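Long-range contact in surface glycoprotein (Trypanosoma brucei, PDB 5KLH), which probably acts as a surface sensor of the insect-stage parasite, through the bilobed ectodomain of a transmembrane protein: residues V75-S89 against L158-E172. Numbering follows the deposited sequence.
Sequences VKVNINTVAPFTRRS and LYLVAASDGKGEYRE
Two beta hairpins of one lobe of the ectodomain meet here, and where Val82 faces Tyr170 their backbones join in a single beta bridge. Two bonds define it, Tyr170 N to Thr81 O and Ala83 N to Tyr170 O, both 2.8 Å. Thr81 is the third residue of the type II turn from Ile79 to Val82, and its carbonyl reaches the second hairpin. Beyond the bridge the backbones part, and a water takes over, donating to Ala83 O and accepting from Glu172 N.

Side chains span the widening separation, CA to CA 4.5 Å at Val82-Tyr170 but 8.4 Å at Arg87-Leu160. Glu172, with CG anti to its backbone N (chi1 -170°), lays its chain over one face of the Phe85 ring: CB stands 3.7 Å from the ring centroid, a CH-pi contact, and the carboxylate stacks within 19° of the ring plane. Val77 CG2 packs on the opposite ring face. The same carboxylate forms a salt bridge, Glu172 OE2 to Arg87 NH2 at 2.9 Å, nearly coplanar with the guanidinium, while a second water links Glu172 OE1 to Arg87 NE and Thr86 O. Arg87 NH2 also donates to Gln177 O, and Leu160 CD2 lies over the guanidinium face; bonds at the edge and packing on that face would restrict the group's rotation.

Deeper, Leu160 CD1 meets Val77 CG2 (3.7 Å) and Leu158 CD2 meets Val75 CG2 (3.6 Å), with Val200 of strand 197-204 touching Val75 and Leu160. These are two hairpins of a mixed sheet, bridged at their loop ends and diverging (strands 85-89 and 158-164 at 147°) around a small apolar core.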
loop_
_atom_site.group_PDB
_atom_site.type_symbol
_atom_site.label_atom_id
_atom_site.label_comp_id
_atom_site.label_asym_id
_atom_site.label_seq_id
_atom_site.Cartn_x
_atom_site.Cartn_y
_atom_site.Cartn_z
ATOM N N VAL A 75 10.528 -13.175 0.827
ATOM C CA VAL A 75 11.220 -12.338 1.798
ATOM C C VAL A 75 11.107 -12.981 3.172
ATOM O O VAL A 75 10.027 -13.047 3.748
ATOM C CB VAL A 75 10.641 -10.912 1.820
ATOM C CG1 VAL A 75 11.397 -10.041 2.805
ATOM C CG2 VAL A 75 10.708 -10.310 0.422
ATOM N N LYS A 76 12.228 -13.496 3.673
ATOM C CA LYS A 76 12.266 -14.085 5.004
ATOM C C LYS A 76 12.728 -13.057 6.020
ATOM O O LYS A 76 13.887 -12.630 6.021
ATOM C CB LYS A 76 13.173 -15.318 5.002
ATOM C CG LYS A 76 12.740 -16.307 3.928
ATOM C CD LYS A 76 13.480 -17.634 3.997
ATOM C CE LYS A 76 12.963 -18.569 2.908
ATOM N NZ LYS A 76 13.530 -19.947 2.995
ATOM N N VAL A 77 11.796 -12.631 6.861
ATOM C CA VAL A 77 12.055 -11.560 7.805
ATOM C C VAL A 77 12.625 -12.164 9.080
ATOM O O VAL A 77 11.964 -12.954 9.744
ATOM C CB VAL A 77 10.765 -10.780 8.100
ATOM C CG1 VAL A 77 11.027 -9.627 9.042
ATOM C CG2 VAL A 77 10.138 -10.320 6.794
ATOM N N ASN A 78 13.873 -11.830 9.384
ATOM C CA ASN A 78 14.534 -12.321 10.589
ATOM C C ASN A 78 15.135 -11.143 11.358
ATOM O O ASN A 78 16.349 -10.895 11.323
ATOM C CB ASN A 78 15.604 -13.360 10.234
ATOM C CG ASN A 78 16.096 -14.123 11.449
ATOM O OD1 ASN A 78 15.634 -13.894 12.575
ATOM N ND2 ASN A 78 17.029 -15.043 11.230
ATOM N N ILE A 79 14.259 -10.428 12.055
ATOM C CA ILE A 79 14.593 -9.175 12.708
ATOM C C ILE A 79 14.490 -9.358 14.211
ATOM O O ILE A 79 13.506 -9.909 14.710
ATOM C CB ILE A 79 13.658 -8.055 12.239
ATOM C CG1 ILE A 79 13.858 -7.816 10.737
ATOM C CG2 ILE A 79 13.896 -6.764 13.022
ATOM C CD1 ILE A 79 15.234 -7.181 10.381
ATOM N N ASN A 80 15.527 -8.925 14.919
ATOM C CA ASN A 80 15.561 -8.957 16.377
ATOM C C ASN A 80 14.278 -8.363 16.960
ATOM O O ASN A 80 13.877 -7.262 16.580
ATOM C CB ASN A 80 16.804 -8.195 16.868
ATOM C CG ASN A 80 16.983 -8.255 18.364
ATOM O OD1 ASN A 80 16.911 -9.326 18.969
ATOM N ND2 ASN A 80 17.225 -7.098 18.974
ATOM N N THR A 81 13.639 -9.133 17.849
ATOM C CA THR A 81 12.402 -8.813 18.576
ATOM C C THR A 81 11.128 -8.958 17.731
ATOM O O THR A 81 10.034 -8.770 18.244
ATOM C CB THR A 81 12.413 -7.367 19.226
ATOM O OG1 THR A 81 12.201 -6.345 18.238
ATOM C CG2 THR A 81 13.711 -7.103 19.988
ATOM N N VAL A 82 11.264 -9.329 16.458
ATOM C CA VAL A 82 10.095 -9.599 15.622
ATOM C C VAL A 82 9.973 -11.099 15.344
ATOM O O VAL A 82 10.887 -11.699 14.773
ATOM C CB VAL A 82 10.179 -8.820 14.269
ATOM C CG1 VAL A 82 8.914 -9.027 13.451
ATOM C CG2 VAL A 82 10.391 -7.336 14.525
ATOM N N ALA A 83 8.870 -11.720 15.759
ATOM C CA ALA A 83 8.669 -13.139 15.452
ATOM C C ALA A 83 8.859 -13.373 13.959
ATOM O O ALA A 83 8.211 -12.716 13.154
ATOM C CB ALA A 83 7.287 -13.605 15.879
ATOM N N PRO A 84 9.760 -14.298 13.585
ATOM C CA PRO A 84 10.042 -14.463 12.158
ATOM C C PRO A 84 8.797 -14.753 11.326
ATOM O O PRO A 84 7.860 -15.436 11.773
ATOM C CB PRO A 84 11.001 -15.654 12.128
ATOM C CG PRO A 84 11.676 -15.609 13.467
ATOM C CD PRO A 84 10.632 -15.141 14.424
ATOM N N PHE A 85 8.793 -14.214 10.112
ATOM C CA PHE A 85 7.733 -14.513 9.170
ATOM C C PHE A 85 8.232 -14.341 7.760
ATOM O O PHE A 85 9.255 -13.677 7.527
ATOM C CB PHE A 85 6.481 -13.647 9.430
ATOM C CG PHE A 85 6.652 -12.181 9.142
ATOM C CD1 PHE A 85 7.197 -11.334 10.092
ATOM C CD2 PHE A 85 6.209 -11.641 7.945
ATOM C CE1 PHE A 85 7.333 -9.970 9.842
ATOM C CE2 PHE A 85 6.340 -10.277 7.690
ATOM C CZ PHE A 85 6.902 -9.449 8.632
ATOM N N THR A 86 7.517 -14.959 6.825
ATOM C CA THR A 86 7.819 -14.833 5.407
ATOM C C THR A 86 6.710 -14.084 4.683
ATOM O O THR A 86 5.528 -14.315 4.928
ATOM C CB THR A 86 8.007 -16.214 4.745
ATOM O OG1 THR A 86 9.120 -16.883 5.349
ATOM C CG2 THR A 86 8.276 -16.080 3.243
ATOM N N ARG A 87 7.098 -13.184 3.790
ATOM C CA ARG A 87 6.156 -12.641 2.828
ATOM C C ARG A 87 6.589 -13.053 1.443
ATOM O O ARG A 87 7.745 -12.819 1.050
ATOM C CB ARG A 87 6.063 -11.116 2.909
ATOM C CG ARG A 87 5.233 -10.513 1.777
ATOM C CD ARG A 87 3.739 -10.754 2.001
ATOM N NE ARG A 87 3.282 -10.047 3.191
ATOM C CZ ARG A 87 2.830 -8.791 3.189
ATOM N NH1 ARG A 87 2.738 -8.103 2.052
ATOM N NH2 ARG A 87 2.459 -8.225 4.330
ATOM N N ARG A 88 5.666 -13.681 0.722
ATOM C CA ARG A 88 5.782 -13.847 -0.720
ATOM C C ARG A 88 4.965 -12.776 -1.420
ATOM O O ARG A 88 3.814 -12.556 -1.069
ATOM C CB ARG A 88 5.307 -15.236 -1.136
ATOM C CG ARG A 88 6.341 -16.310 -0.907
ATOM C CD ARG A 88 5.772 -17.694 -1.193
ATOM N NE ARG A 88 6.850 -18.674 -1.305
ATOM C CZ ARG A 88 7.508 -19.168 -0.267
ATOM N NH1 ARG A 88 7.197 -18.781 0.956
ATOM N NH2 ARG A 88 8.475 -20.061 -0.453
ATOM N N SER A 89 5.559 -12.093 -2.395
ATOM C CA SER A 89 4.870 -11.021 -3.098
ATOM C C SER A 89 5.198 -11.190 -4.565
ATOM O O SER A 89 6.341 -11.503 -4.892
ATOM C CB SER A 89 5.322 -9.644 -2.590
ATOM O OG SER A 89 4.454 -8.612 -3.037
ATOM N N LEU A 158 8.828 -3.184 -1.163
ATOM C CA LEU A 158 7.874 -3.987 -0.431
ATOM C C LEU A 158 7.789 -3.449 0.988
ATOM O O LEU A 158 8.813 -3.354 1.655
ATOM C CB LEU A 158 8.311 -5.453 -0.434
ATOM C CG LEU A 158 7.421 -6.414 0.356
ATOM C CD1 LEU A 158 6.128 -6.633 -0.378
ATOM C CD2 LEU A 158 8.144 -7.729 0.579
ATOM N N TYR A 159 6.595 -3.048 1.419
ATOM C CA TYR A 159 6.386 -2.505 2.766
ATOM C C TYR A 159 5.743 -3.528 3.675
ATOM O O TYR A 159 4.662 -4.029 3.361
ATOM C CB TYR A 159 5.482 -1.269 2.720
ATOM C CG TYR A 159 5.974 -0.137 1.859
ATOM C CD1 TYR A 159 5.852 -0.186 0.471
ATOM C CD2 TYR A 159 6.514 1.000 2.431
ATOM C CE1 TYR A 159 6.283 0.869 -0.317
ATOM C CE2 TYR A 159 6.943 2.060 1.648
ATOM C CZ TYR A 159 6.819 1.981 0.276
ATOM O OH TYR A 159 7.232 3.032 -0.506
ATOM N N LEU A 160 6.373 -3.822 4.812
ATOM C CA LEU A 160 5.846 -4.811 5.740
ATOM C C LEU A 160 5.579 -4.143 7.073
ATOM O O LEU A 160 6.201 -3.125 7.376
ATOM C CB LEU A 160 6.827 -5.977 5.908
ATOM C CG LEU A 160 7.242 -6.675 4.615
ATOM C CD1 LEU A 160 8.335 -7.721 4.859
ATOM C CD2 LEU A 160 6.033 -7.341 3.994
ATOM N N VAL A 161 4.652 -4.697 7.852
ATOM C CA VAL A 161 4.297 -4.099 9.140
ATOM C C VAL A 161 4.282 -5.122 10.267
ATOM O O VAL A 161 3.726 -6.223 10.132
ATOM C CB VAL A 161 2.914 -3.389 9.055
ATOM C CG1 VAL A 161 2.596 -2.638 10.333
ATOM C CG2 VAL A 161 2.880 -2.417 7.888
ATOM N N ALA A 162 4.917 -4.753 11.374
ATOM C CA ALA A 162 4.868 -5.563 12.596
ATOM C C ALA A 162 4.046 -4.871 13.669
ATOM O O ALA A 162 4.081 -3.649 13.796
ATOM C CB ALA A 162 6.277 -5.839 13.119
ATOM N N ALA A 163 3.327 -5.672 14.447
ATOM C CA ALA A 163 2.528 -5.219 15.587
ATOM C C ALA A 163 3.097 -5.748 16.897
ATOM O O ALA A 163 3.674 -6.838 16.934
ATOM C CB ALA A 163 1.098 -5.685 15.440
ATOM N N SER A 164 2.923 -4.994 17.973
ATOM C CA SER A 164 3.276 -5.509 19.297
ATOM C C SER A 164 2.522 -6.794 19.609
ATOM O O SER A 164 1.346 -6.930 19.272
ATOM C CB SER A 164 2.971 -4.477 20.382
ATOM O OG SER A 164 3.702 -3.293 20.166
ATOM N N ASP A 165 3.196 -7.742 20.247
ATOM C CA ASP A 165 2.473 -8.829 20.891
ATOM C C ASP A 165 2.077 -8.322 22.286
ATOM O O ASP A 165 2.183 -7.123 22.572
ATOM C CB ASP A 165 3.304 -10.120 20.946
ATOM C CG ASP A 165 4.672 -9.931 21.595
ATOM O OD1 ASP A 165 4.889 -8.910 22.268
ATOM O OD2 ASP A 165 5.530 -10.830 21.444
ATOM N N GLY A 166 1.620 -9.201 23.160
ATOM C CA GLY A 166 1.293 -8.743 24.497
ATOM C C GLY A 166 2.528 -8.548 25.359
ATOM O O GLY A 166 2.441 -8.040 26.480
ATOM N N LYS A 167 3.683 -8.929 24.822
ATOM C CA LYS A 167 4.828 -9.261 25.663
ATOM C C LYS A 167 6.110 -8.475 25.380
ATOM O O LYS A 167 7.202 -8.949 25.700
ATOM C CB LYS A 167 5.125 -10.760 25.529
ATOM C CG LYS A 167 3.919 -11.665 25.685
ATOM C CD LYS A 167 4.275 -13.104 25.344
ATOM C CE LYS A 167 4.522 -13.275 23.856
ATOM N NZ LYS A 167 4.974 -14.651 23.513
ATOM N N GLY A 168 6.001 -7.294 24.778
ATOM C CA GLY A 168 7.174 -6.458 24.580
ATOM C C GLY A 168 7.995 -6.737 23.331
ATOM O O GLY A 168 9.058 -6.133 23.113
ATOM N N GLU A 169 7.507 -7.658 22.510
ATOM C CA GLU A 169 8.112 -7.914 21.215
ATOM C C GLU A 169 7.070 -7.705 20.115
ATOM O O GLU A 169 6.049 -7.036 20.346
ATOM C CB GLU A 169 8.732 -9.314 21.199
ATOM C CG GLU A 169 9.850 -9.411 22.250
ATOM C CD GLU A 169 10.886 -10.486 21.962
ATOM O OE1 GLU A 169 10.491 -11.633 21.670
ATOM O OE2 GLU A 169 12.098 -10.172 22.048
ATOM N N TYR A 170 7.351 -8.223 18.922
ATOM C CA TYR A 170 6.538 -7.937 17.735
ATOM C C TYR A 170 6.268 -9.194 16.907
ATOM O O TYR A 170 6.965 -10.202 17.051
ATOM C CB TYR A 170 7.230 -6.881 16.853
ATOM C CG TYR A 170 7.500 -5.572 17.554
ATOM C CD1 TYR A 170 8.648 -5.398 18.317
ATOM C CD2 TYR A 170 6.604 -4.515 17.458
ATOM C CE1 TYR A 170 8.896 -4.214 18.964
ATOM C CE2 TYR A 170 6.842 -3.322 18.101
ATOM C CZ TYR A 170 7.993 -3.179 18.853
ATOM O OH TYR A 170 8.251 -1.998 19.505
ATOM N N ARG A 171 5.241 -9.118 16.054
ATOM C CA ARG A 171 4.866 -10.199 15.139
ATOM C C ARG A 171 4.251 -9.533 13.920
ATOM O O ARG A 171 3.914 -8.348 13.993
ATOM C CB ARG A 171 3.875 -11.164 15.795
ATOM C CG ARG A 171 2.578 -10.475 16.153
ATOM C CD ARG A 171 1.661 -11.383 16.937
ATOM N NE ARG A 171 0.707 -10.582 17.690
ATOM C CZ ARG A 171 -0.007 -11.033 18.714
ATOM N NH1 ARG A 171 0.117 -12.291 19.111
ATOM N NH2 ARG A 171 -0.842 -10.219 19.340
ATOM N N GLU A 172 4.097 -10.252 12.806
ATOM C CA GLU A 172 3.515 -9.582 11.648
ATOM C C GLU A 172 2.127 -9.068 11.977
ATOM O O GLU A 172 1.313 -9.775 12.604
ATOM C CB GLU A 172 3.426 -10.469 10.402
ATOM C CG GLU A 172 3.045 -9.587 9.188
ATOM C CD GLU A 172 2.883 -10.292 7.852
ATOM O OE1 GLU A 172 2.833 -11.545 7.787
ATOM O OE2 GLU A 172 2.776 -9.551 6.845
HETATM O O HOH W 1 5.489 -12.593 12.997
HETATM O O HOH W 2 3.594 -12.195 5.069
#